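Local coordinates for protein Pro-metalloprotease PrtV (Vibrio cholerae, PDB 4L9D) that probably cleaves host proteins such as fibronectin, fibrinogen and plasminogen as a secreted, cytotoxic metalloprotease, of which this chain is the calcium-binding PKD1 domain, at residues 35-40 against 48-53; 27-32 against 70-75; 6-11 against 66-71; 21-26 against 52-57. One frame throughout, in Å; residues are numbered along the deposited sequence.

Contact 1 of 4, residues 35-40 against 48-53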
# COMPACT_ATOMS: atom_id res chain seq x y z
N VAL A 35 10.32 2.70 9.46
CA VAL A 35 11.21 1.57 9.38
C VAL A 35 10.60 0.34 8.72
O VAL A 35 11.37 -0.57 8.36
CB VAL A 35 11.80 1.19 10.75
CG1 VAL A 35 12.55 2.39 11.36
CG2 VAL A 35 10.77 0.64 11.70
N SER A 36 9.29 0.23 8.64
CA SER A 36 8.67 -0.96 8.07
C SER A 36 7.30 -0.64 7.48
O SER A 36 6.68 0.40 7.80
CB SER A 36 8.52 -2.06 9.11
OG SER A 36 7.56 -1.71 10.08
N TYR A 37 6.88 -1.56 6.64
CA TYR A 37 5.69 -1.47 5.82
C TYR A 37 4.97 -2.82 5.83
O TYR A 37 5.61 -3.87 5.70
CB TYR A 37 6.07 -1.18 4.37
CG TYR A 37 6.94 0.03 4.20
CD1 TYR A 37 6.44 1.30 4.27
CD2 TYR A 37 8.34 -0.09 4.12
CE1 TYR A 37 7.21 2.42 4.21
CE2 TYR A 37 9.14 1.01 4.02
CZ TYR A 37 8.57 2.27 4.05
OH TYR A 37 9.38 3.41 3.98
N LEU A 38 3.64 -2.77 5.91
CA LEU A 38 2.80 -3.94 5.64
C LEU A 38 1.77 -3.50 4.61
O LEU A 38 0.82 -2.73 4.94
CB LEU A 38 2.18 -4.54 6.90
CG LEU A 38 1.49 -5.88 6.81
CD1 LEU A 38 0.14 -5.81 6.15
CD2 LEU A 38 2.39 -6.97 6.22
N TRP A 39 1.92 -3.94 3.40
CA TRP A 39 0.93 -3.75 2.34
C TRP A 39 0.01 -4.95 2.33
O TRP A 39 0.42 -6.10 2.54
CB TRP A 39 1.64 -3.72 0.94
CG TRP A 39 2.43 -2.52 0.64
CD1 TRP A 39 3.75 -2.29 0.97
CD2 TRP A 39 1.98 -1.36 -0.05
NE1 TRP A 39 4.15 -1.07 0.50
CE2 TRP A 39 3.09 -0.47 -0.14
CE3 TRP A 39 0.78 -0.98 -0.63
CZ2 TRP A 39 3.01 0.75 -0.85
CZ3 TRP A 39 0.71 0.23 -1.28
CH2 TRP A 39 1.80 1.09 -1.39
N ASP A 40 -1.24 -4.66 2.00
CA ASP A 40 -2.33 -5.63 2.04
C ASP A 40 -3.16 -5.33 0.81
O ASP A 40 -3.80 -4.28 0.70
CB ASP A 40 -3.03 -5.43 3.37
CG ASP A 40 -4.39 -6.01 3.55
OD1 ASP A 40 -4.98 -6.57 2.59
OD2 ASP A 40 -4.92 -5.90 4.70
N THR A 48 5.99 -6.69 2.48
CA THR A 48 6.73 -5.82 3.39
C THR A 48 7.66 -4.87 2.61
O THR A 48 8.45 -4.17 3.24
CB THR A 48 7.53 -6.61 4.40
OG1 THR A 48 8.59 -7.32 3.76
CG2 THR A 48 6.68 -7.60 5.16
N GLU A 49 7.56 -4.83 1.31
CA GLU A 49 8.40 -3.93 0.52
C GLU A 49 7.92 -2.48 0.67
O GLU A 49 6.76 -2.23 0.88
CB GLU A 49 8.39 -4.35 -0.94
CG GLU A 49 8.85 -5.79 -1.16
CD GLU A 49 8.85 -6.27 -2.58
OE1 GLU A 49 8.69 -5.43 -3.48
OE2 GLU A 49 8.98 -7.52 -2.78
N ALA A 50 8.84 -1.55 0.42
CA ALA A 50 8.44 -0.15 0.47
C ALA A 50 7.43 0.20 -0.64
O ALA A 50 6.46 0.91 -0.41
CB ALA A 50 9.68 0.75 0.36
N ALA A 51 7.70 -0.28 -1.88
CA ALA A 51 6.88 0.11 -3.03
C ALA A 51 6.75 -1.10 -3.97
O ALA A 51 7.40 -1.14 -5.04
CB ALA A 51 7.43 1.34 -3.73
N PRO A 52 5.99 -2.12 -3.59
CA PRO A 52 5.88 -3.34 -4.37
C PRO A 52 5.10 -3.13 -5.69
O PRO A 52 4.36 -2.15 -5.86
CB PRO A 52 5.20 -4.31 -3.43
CG PRO A 52 4.34 -3.42 -2.57
CD PRO A 52 5.13 -2.15 -2.40
N THR A 53 5.21 -4.14 -6.53
CA THR A 53 4.37 -4.35 -7.71
C THR A 53 3.61 -5.69 -7.49
O THR A 53 4.18 -6.62 -6.92
CB THR A 53 5.24 -4.39 -8.99
OG1 THR A 53 6.05 -3.22 -9.06
CG2 THR A 53 4.32 -4.50 -10.19
O HOH W 1 9.04 -3.41 5.85
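Ala50 O is gripped by two N-H groups. One is the indole NE1 of Trp39, which donates across the contact over 3.2 Å. The other is the side-chain amide ND2 of Asn25, on strand 20-25. The indole bond is bent, with 140° at the hydrogen. Ala50 O lies close to the ring plane of Trp39, but NE1 sits well above the carbonyl plane of Ala50, so the bond is not made along a lone pair. Glu49 O also lies at the indole edge, 2.9 Å from Trp39 NE1.

One face of the same indole is taken by Pro52. Its CD stands 3.5 Å from the centroid of the Trp39 five-membered ring, a CH-pi contact. Trp39 CG is anti to its own carbonyl carbon (chi1 -72°), which turns the indole inward to the loop 48-53. Tyr37 turns its ring to the loop in the same way. Ala50 CA lies over one face of that ring, 4.0 Å from its centroid, and Ala50 CB touches Tyr37 CE2 at 3.7 Å.

The backbones also meet. Thr48 CA makes a CA-H...O contact with Tyr37 O, the CA and O atoms 3.2 Å apart. A water accepts from Tyr37 N and donates to Thr48 O, so it bridges strand and loop.

Trp39 opens the Trp-Asp-Phe-Gly signature of PKD domains. Phe12 meets its ring from elsewhere in the fold. The contact thus gives the buried indole both a polar partner for NE1 and a CH donor over one face, which probably helps fix its rotation and holds the loop 48-53 against the strand.

Contact 2 of 4, residues 27-32 against 70-75. With NA (sodium ion), chain C.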
# COMPACT_ATOMS: atom_id res chain seq x y z
N SER A 27 4.66 8.19 2.04
CA SER A 27 4.48 8.31 3.48
C SER A 27 5.48 9.24 4.09
O SER A 27 6.52 9.57 3.45
CB SER A 27 4.61 6.88 4.11
OG SER A 27 3.67 5.98 3.60
N SER A 28 5.26 9.68 5.32
CA SER A 28 6.10 10.58 6.00
C SER A 28 6.00 10.43 7.51
O SER A 28 5.11 9.75 8.03
CB SER A 28 5.85 12.00 5.55
OG SER A 28 4.54 12.35 5.89
N ASP A 29 6.88 11.11 8.23
CA ASP A 29 6.83 11.07 9.70
C ASP A 29 7.50 12.31 10.23
O ASP A 29 8.71 12.52 10.02
CB ASP A 29 7.59 9.84 10.23
CG ASP A 29 7.30 9.52 11.67
OD1 ASP A 29 6.78 10.35 12.42
OD2 ASP A 29 7.68 8.36 12.04
N SER A 30 6.72 13.16 10.91
CA SER A 30 7.23 14.44 11.48
C SER A 30 7.91 14.25 12.81
O SER A 30 8.48 15.21 13.34
CB SER A 30 6.13 15.44 11.59
OG SER A 30 5.11 15.01 12.43
N ASP A 31 7.84 13.05 13.39
CA ASP A 31 8.37 12.80 14.72
C ASP A 31 9.07 11.43 14.76
O ASP A 31 8.90 10.65 15.68
CB ASP A 31 7.22 12.85 15.76
CG ASP A 31 7.70 12.78 17.15
OD1 ASP A 31 8.80 13.34 17.43
OD2 ASP A 31 6.94 12.27 18.02
N GLY A 32 9.84 11.11 13.73
CA GLY A 32 10.59 9.90 13.71
C GLY A 32 10.86 9.47 12.28
O GLY A 32 10.73 10.28 11.34
N ASP A 70 7.05 3.25 12.58
CA ASP A 70 8.25 4.05 12.76
C ASP A 70 9.16 3.53 13.88
O ASP A 70 8.94 2.48 14.52
CB ASP A 70 7.93 5.52 12.85
CG ASP A 70 7.37 5.99 14.20
OD1 ASP A 70 7.24 5.16 15.13
OD2 ASP A 70 7.05 7.21 14.26
N ASP A 71 10.30 4.21 14.01
CA ASP A 71 11.33 3.88 14.99
C ASP A 71 10.90 3.85 16.45
O ASP A 71 11.57 3.18 17.23
CB ASP A 71 12.51 4.87 14.92
CG ASP A 71 12.12 6.27 15.27
OD1 ASP A 71 11.29 6.88 14.56
OD2 ASP A 71 12.67 6.76 16.25
N LYS A 72 9.82 4.56 16.78
CA LYS A 72 9.26 4.56 18.10
C LYS A 72 8.10 3.58 18.27
O LYS A 72 7.48 3.54 19.36
CB LYS A 72 8.88 5.94 18.59
CG LYS A 72 8.15 6.79 17.73
CD LYS A 72 7.81 8.11 18.37
CE LYS A 72 7.08 9.01 17.44
NZ LYS A 72 6.08 8.53 16.47
N GLY A 73 7.81 2.78 17.26
CA GLY A 73 6.78 1.77 17.38
C GLY A 73 5.36 2.23 17.07
O GLY A 73 4.43 1.54 17.42
N ASP A 74 5.21 3.43 16.50
CA ASP A 74 3.89 3.94 16.13
C ASP A 74 3.55 3.61 14.70
O ASP A 74 4.45 3.67 13.84
CB ASP A 74 3.80 5.44 16.42
CG ASP A 74 3.99 5.76 17.87
OD1 ASP A 74 3.58 4.95 18.76
OD2 ASP A 74 4.50 6.82 18.19
N SER A 75 2.29 3.35 14.42
CA SER A 75 1.84 2.98 13.10
C SER A 75 0.73 3.89 12.60
O SER A 75 0.01 4.53 13.37
CB SER A 75 1.33 1.53 13.10
OG SER A 75 2.35 0.60 13.44
NA NA C . 11.02 12.29 10.13
O HOH W 2 11.07 8.98 17.04
O HOH W 3 11.11 13.46 12.23
O HOH W 4 13.41 12.13 10.38
O HOH W 5 11.10 11.12 8.15
O HOH W 6 11.13 14.38 8.92
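Asp29 lays its carboxylate beside that of Asp70, the two planes only 9° apart. The OD2 atoms of Asp29 and Asp70 are 2.6 Å apart, so one acid probably holds a proton. Asp29 OD1 accepts from the backbone N of Asp31, 3.1 Å away, in an Asx turn.

Asp70 is held from its own turn. This is a type I beta turn from Asp70 to Gly73. Asp70 OD1 receives the N-H of Asp74, from above the carboxylate plane. Lys72 bends at its last torsion (chi4 38°), which brings NZ back to two acids. Lys72 NZ meets Asp70 OD2 at 2.8 Å on the syn lone pair, and Asp74 OD2 at 2.9 Å on the anti lone pair. Across the contact, Lys72 CE comes close to Asp31 O (3.0 Å).

The loop 27-32 also binds a sodium ion, through Asp29 O at 2.3 Å and Gly32 O at 2.4 Å, with four waters completing six ligands.

Asp31, Asp70 and Asp74 bind calcium in this domain. The bound ion here is sodium, at a separate place. The lysine ammonium, and a proton if one acid holds it, would partly offset the gathered negative charge when no calcium is bound.

Contact 3 of 4, residues 6-11 against 66-71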
# COMPACT_ATOMS: atom_id res chain seq x y z
N ILE A 6 -1.70 11.88 13.13
CA ILE A 6 -0.55 12.81 13.21
C ILE A 6 0.82 12.24 12.70
O ILE A 6 1.44 12.91 11.86
CB ILE A 6 -0.39 13.54 14.60
CG1 ILE A 6 -1.00 12.72 15.76
CG2 ILE A 6 -0.94 14.97 14.52
CD1 ILE A 6 -1.52 13.49 16.98
N ALA A 7 1.45 11.17 13.30
CA ALA A 7 2.80 10.71 12.86
C ALA A 7 2.98 9.31 13.34
O ALA A 7 2.63 8.96 14.51
CB ALA A 7 3.88 11.68 13.60
N PRO A 8 3.46 8.43 12.48
CA PRO A 8 3.70 8.65 11.06
C PRO A 8 2.39 8.82 10.26
O PRO A 8 1.29 8.65 10.81
CB PRO A 8 4.43 7.36 10.66
CG PRO A 8 3.85 6.33 11.52
CD PRO A 8 3.67 7.02 12.85
N VAL A 9 2.54 9.14 8.99
CA VAL A 9 1.40 9.24 8.06
C VAL A 9 1.66 8.30 6.91
O VAL A 9 2.59 8.52 6.11
CB VAL A 9 1.18 10.68 7.56
CG1 VAL A 9 -0.02 10.69 6.63
CG2 VAL A 9 0.94 11.64 8.72
N ALA A 10 0.83 7.27 6.78
CA ALA A 10 0.87 6.35 5.65
C ALA A 10 0.22 7.01 4.44
O ALA A 10 -0.86 7.59 4.55
CB ALA A 10 0.10 5.06 5.98
N ARG A 11 0.86 6.84 3.28
CA ARG A 11 0.30 7.41 2.04
C ARG A 11 0.99 6.79 0.86
O ARG A 11 2.18 6.45 0.93
CB ARG A 11 0.50 8.96 2.05
CG ARG A 11 -0.36 9.66 1.02
CD ARG A 11 -0.19 11.20 1.11
NE ARG A 11 1.18 11.55 0.88
CZ ARG A 11 1.61 12.82 0.70
NH1 ARG A 11 0.75 13.83 0.62
NH2 ARG A 11 2.89 13.03 0.55
N LEU A 66 -2.07 0.14 3.22
CA LEU A 66 -0.68 0.25 3.66
C LEU A 66 -0.63 0.68 5.10
O LEU A 66 -1.20 1.72 5.46
CB LEU A 66 0.09 1.29 2.82
CG LEU A 66 1.51 1.61 3.33
CD1 LEU A 66 2.43 0.39 3.29
CD2 LEU A 66 2.11 2.75 2.55
N THR A 67 0.12 -0.07 5.91
CA THR A 67 0.48 0.33 7.25
C THR A 67 1.96 0.62 7.28
O THR A 67 2.76 -0.19 6.78
CB THR A 67 0.12 -0.82 8.25
OG1 THR A 67 -1.29 -0.99 8.30
CG2 THR A 67 0.60 -0.51 9.67
N VAL A 68 2.32 1.77 7.86
CA VAL A 68 3.71 2.10 8.09
C VAL A 68 3.95 2.14 9.61
O VAL A 68 3.04 2.50 10.36
CB VAL A 68 4.09 3.43 7.45
CG1 VAL A 68 3.75 3.43 5.95
CG2 VAL A 68 3.45 4.66 8.13
N THR A 69 5.17 1.77 10.02
CA THR A 69 5.55 1.76 11.41
C THR A 69 6.89 2.43 11.55
O THR A 69 7.80 2.22 10.71
CB THR A 69 5.59 0.32 11.98
OG1 THR A 69 4.30 -0.28 11.77
CG2 THR A 69 5.89 0.28 13.44
N ASP A 70 7.05 3.25 12.58
CA ASP A 70 8.25 4.05 12.76
C ASP A 70 9.16 3.53 13.88
O ASP A 70 8.94 2.48 14.52
CB ASP A 70 7.93 5.52 12.85
CG ASP A 70 7.37 5.99 14.20
OD1 ASP A 70 7.24 5.16 15.13
OD2 ASP A 70 7.05 7.21 14.26
N ASP A 71 10.30 4.21 14.01
CA ASP A 71 11.33 3.88 14.99
C ASP A 71 10.90 3.85 16.45
O ASP A 71 11.57 3.18 17.23
CB ASP A 71 12.51 4.87 14.92
CG ASP A 71 12.12 6.27 15.27
OD1 ASP A 71 11.29 6.88 14.56
OD2 ASP A 71 12.67 6.76 16.25
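Pro8 lies against Val68 and Asp70 at one end of the Ig-like beta sandwich of the PKD domain. The segment 6-11 leads into strand 12-17, and 66-70 is the end of strand 60-70. The two run nearly antiparallel, with end-to-end directions 155° apart, but they meet through side chains and not as sheet neighbours.

The Pro8 ring can be followed atom by atom. CB touches Val68 CG2 at 3.8 Å. CG meets the same methyl, Val68 CG2, also at 3.8 Å. CD passes on to the carboxylate, 3.7 Å from Asp70 OD2. The peptide bond before Pro8 is cis. The Pro8 ring and the Val68 side chain run alongside with opposite headings. Asp70, whose charge is met within its own turn by Lys72, lies roughly square to the ring. Pro8 thus packs against a calcium-binding residue, and Ile6, at the start of the segment, also binds calcium.

Val68 serves two residues. With CG1 anti to the carbonyl carbon (chi1 -55°), Val68 CG2 falls between the backbone N and the carbonyl carbon and spans Pro8 and Ala10. Its CG1 reaches Ala10 CB at 4.0 Å.

Polar groups of the segment 6-11 look elsewhere. Ala10 N donates to Asp76 OD2 on strand 75-84, and the backbones of Val9 and Arg11 pair with Ser28 and Thr26. Two contacts with Leu66 finish the packing: Arg11 O is 4.0 Å from Leu66 CD2, and Ala10 CB is 3.6 Å from Leu66 O.

Contact 4 of 4, residues 21-26 against 52-57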
# COMPACT_ATOMS: atom_id res chain seq x y z
N VAL A 21 -0.47 -3.75 -10.83
CA VAL A 21 -0.38 -2.50 -10.06
C VAL A 21 1.05 -2.25 -9.67
O VAL A 21 1.77 -3.13 -9.21
CB VAL A 21 -1.26 -2.59 -8.81
CG1 VAL A 21 -1.33 -1.18 -8.14
CG2 VAL A 21 -2.64 -3.03 -9.08
N MET A 22 1.46 -0.99 -9.88
CA MET A 22 2.68 -0.45 -9.36
C MET A 22 2.39 0.59 -8.27
O MET A 22 1.33 1.26 -8.36
CB MET A 22 3.54 0.19 -10.45
CG MET A 22 3.92 -0.75 -11.56
SD MET A 22 4.94 -0.10 -12.89
CE MET A 22 6.41 0.32 -11.93
N SER A 23 3.30 0.79 -7.35
CA SER A 23 3.10 1.72 -6.24
C SER A 23 4.22 2.74 -6.15
O SER A 23 5.38 2.50 -6.51
CB SER A 23 2.93 0.98 -4.94
OG SER A 23 4.12 0.28 -4.57
N GLN A 24 3.84 3.88 -5.60
CA GLN A 24 4.76 4.88 -5.13
C GLN A 24 4.44 5.18 -3.67
O GLN A 24 3.30 5.47 -3.34
CB GLN A 24 4.69 6.17 -5.96
CG GLN A 24 5.70 7.17 -5.52
CD GLN A 24 5.51 8.58 -6.09
OE1 GLN A 24 6.46 9.24 -6.31
NE2 GLN A 24 4.29 9.05 -6.18
N ASN A 25 5.43 5.02 -2.80
CA ASN A 25 5.23 5.26 -1.36
C ASN A 25 5.48 6.71 -1.05
O ASN A 25 6.59 7.18 -1.28
CB ASN A 25 6.13 4.35 -0.58
CG ASN A 25 5.68 4.22 0.85
OD1 ASN A 25 5.31 5.22 1.48
ND2 ASN A 25 5.75 3.02 1.37
N THR A 26 4.49 7.42 -0.56
CA THR A 26 4.56 8.85 -0.29
C THR A 26 4.30 9.15 1.19
O THR A 26 3.85 10.24 1.55
CB THR A 26 3.63 9.63 -1.23
OG1 THR A 26 2.29 9.28 -0.93
CG2 THR A 26 3.98 9.38 -2.71
N PRO A 52 5.99 -2.12 -3.59
CA PRO A 52 5.88 -3.34 -4.37
C PRO A 52 5.10 -3.13 -5.69
O PRO A 52 4.36 -2.15 -5.86
CB PRO A 52 5.20 -4.31 -3.43
CG PRO A 52 4.34 -3.42 -2.57
CD PRO A 52 5.13 -2.15 -2.40
N THR A 53 5.21 -4.14 -6.53
CA THR A 53 4.37 -4.35 -7.71
C THR A 53 3.61 -5.69 -7.49
O THR A 53 4.18 -6.62 -6.92
CB THR A 53 5.24 -4.39 -8.99
OG1 THR A 53 6.05 -3.22 -9.06
CG2 THR A 53 4.32 -4.50 -10.19
N TRP A 54 2.37 -5.76 -7.90
CA TRP A 54 1.57 -6.93 -7.66
C TRP A 54 0.51 -7.05 -8.76
O TRP A 54 0.38 -6.18 -9.61
CB TRP A 54 0.90 -6.90 -6.27
CG TRP A 54 -0.08 -5.82 -6.07
CD1 TRP A 54 -1.47 -5.94 -6.11
CD2 TRP A 54 0.17 -4.46 -5.61
NE1 TRP A 54 -2.05 -4.75 -5.76
CE2 TRP A 54 -1.09 -3.85 -5.40
CE3 TRP A 54 1.34 -3.75 -5.31
CZ2 TRP A 54 -1.20 -2.56 -4.90
CZ3 TRP A 54 1.21 -2.50 -4.81
CH2 TRP A 54 -0.03 -1.91 -4.59
N SER A 55 -0.27 -8.16 -8.73
CA SER A 55 -1.34 -8.34 -9.69
C SER A 55 -2.44 -9.19 -9.09
O SER A 55 -2.27 -9.96 -8.15
CB SER A 55 -0.82 -8.94 -10.98
OG SER A 55 -0.23 -10.26 -10.70
N TYR A 56 -3.60 -9.07 -9.76
CA TYR A 56 -4.79 -9.84 -9.44
C TYR A 56 -5.08 -10.86 -10.57
O TYR A 56 -4.38 -10.88 -11.59
CB TYR A 56 -5.98 -8.86 -9.26
CG TYR A 56 -5.74 -7.83 -8.19
CD1 TYR A 56 -6.01 -8.12 -6.87
CD2 TYR A 56 -5.24 -6.59 -8.50
CE1 TYR A 56 -5.74 -7.22 -5.88
CE2 TYR A 56 -4.96 -5.66 -7.49
CZ TYR A 56 -5.25 -5.96 -6.19
OH TYR A 56 -5.00 -5.02 -5.22
N THR A 57 -6.01 -11.75 -10.34
CA THR A 57 -6.45 -12.74 -11.30
C THR A 57 -7.84 -12.42 -11.86
O THR A 57 -8.11 -12.49 -13.04
CB THR A 57 -6.33 -14.14 -10.68
OG1 THR A 57 -4.96 -14.42 -10.44
CG2 THR A 57 -6.89 -15.21 -11.58
O HOH W 7 6.15 -0.24 -7.59
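Val21 and Trp54 form an antiparallel hydrogen-bonded pair. Val21 N donates to Trp54 O at 2.8 Å, nearly straight, with 167° at the hydrogen. Trp54 N returns a bond to Val21 O at 3.0 Å, in the carbonyl plane.

The next polar group is a side chain. Ser23 OG donates to Pro52 O over 2.8 Å, in the carbonyl plane and on a lone pair. Its chi1 of 65° sets OG between the backbone N and the carbonyl carbon, which brings it to the carbonyl of Pro52. Ser23 N gives its hydrogen to a water. The serine hydroxyl thus adds a side-chain bond next to the Val21-Trp54 pair.

Apolar contacts gather on the face that holds Val21 and Trp54. Val21 CB stands over one face of the indole, 3.9 Å from the centroid of the five-membered ring of Trp54. Val21 CG1 presses on Trp54 CZ2 at 3.5 Å. The other methyl, Val21 CG2, comes to the edge of the Tyr56 ring, 3.9 Å from Tyr56 CE2. Ser23 CB touches the far end of the indole.

Trp54 and Tyr56 are also tied to each other. Trp54 NE1 donates to Tyr56 OH at 3.0 Å, close to the indole plane. The same hydroxyl is bonded to Phe41 O, and the ring of Phe41 stacks on Trp54.

Short strand 53-55 is here an outer strand beside 20-25, in the sheet 12-17, 20-25, 53-55. Trp54 on the strand and Tyr56 just after it are both buried, as fits the Ig-like beta sandwich of PKD domains.

How the contacts relate
Contacts 2 and 3 form the ion-binding end of the domain, their centres 5 Å apart. They share Asp70, which ties the calcium-binding turn to strand 60-70, and Ser28 O and Val9 N lie 2.8 Å apart. Contacts 1 and 4 share Pro52, with centres 10 Å apart; Trp39 CH2 lies 3.7 Å from Ser23 CB, so the two sheets meet there. Contact 1 joins contact 3 through neighbouring strands 34-40 and 60-70, where Tyr37 CD1 is 3.8 Å from Val68 CG1. Contact 4 is remote from the ion sites, its centre 22 Å from that of contact 2, on the opposite side of the chain's centre.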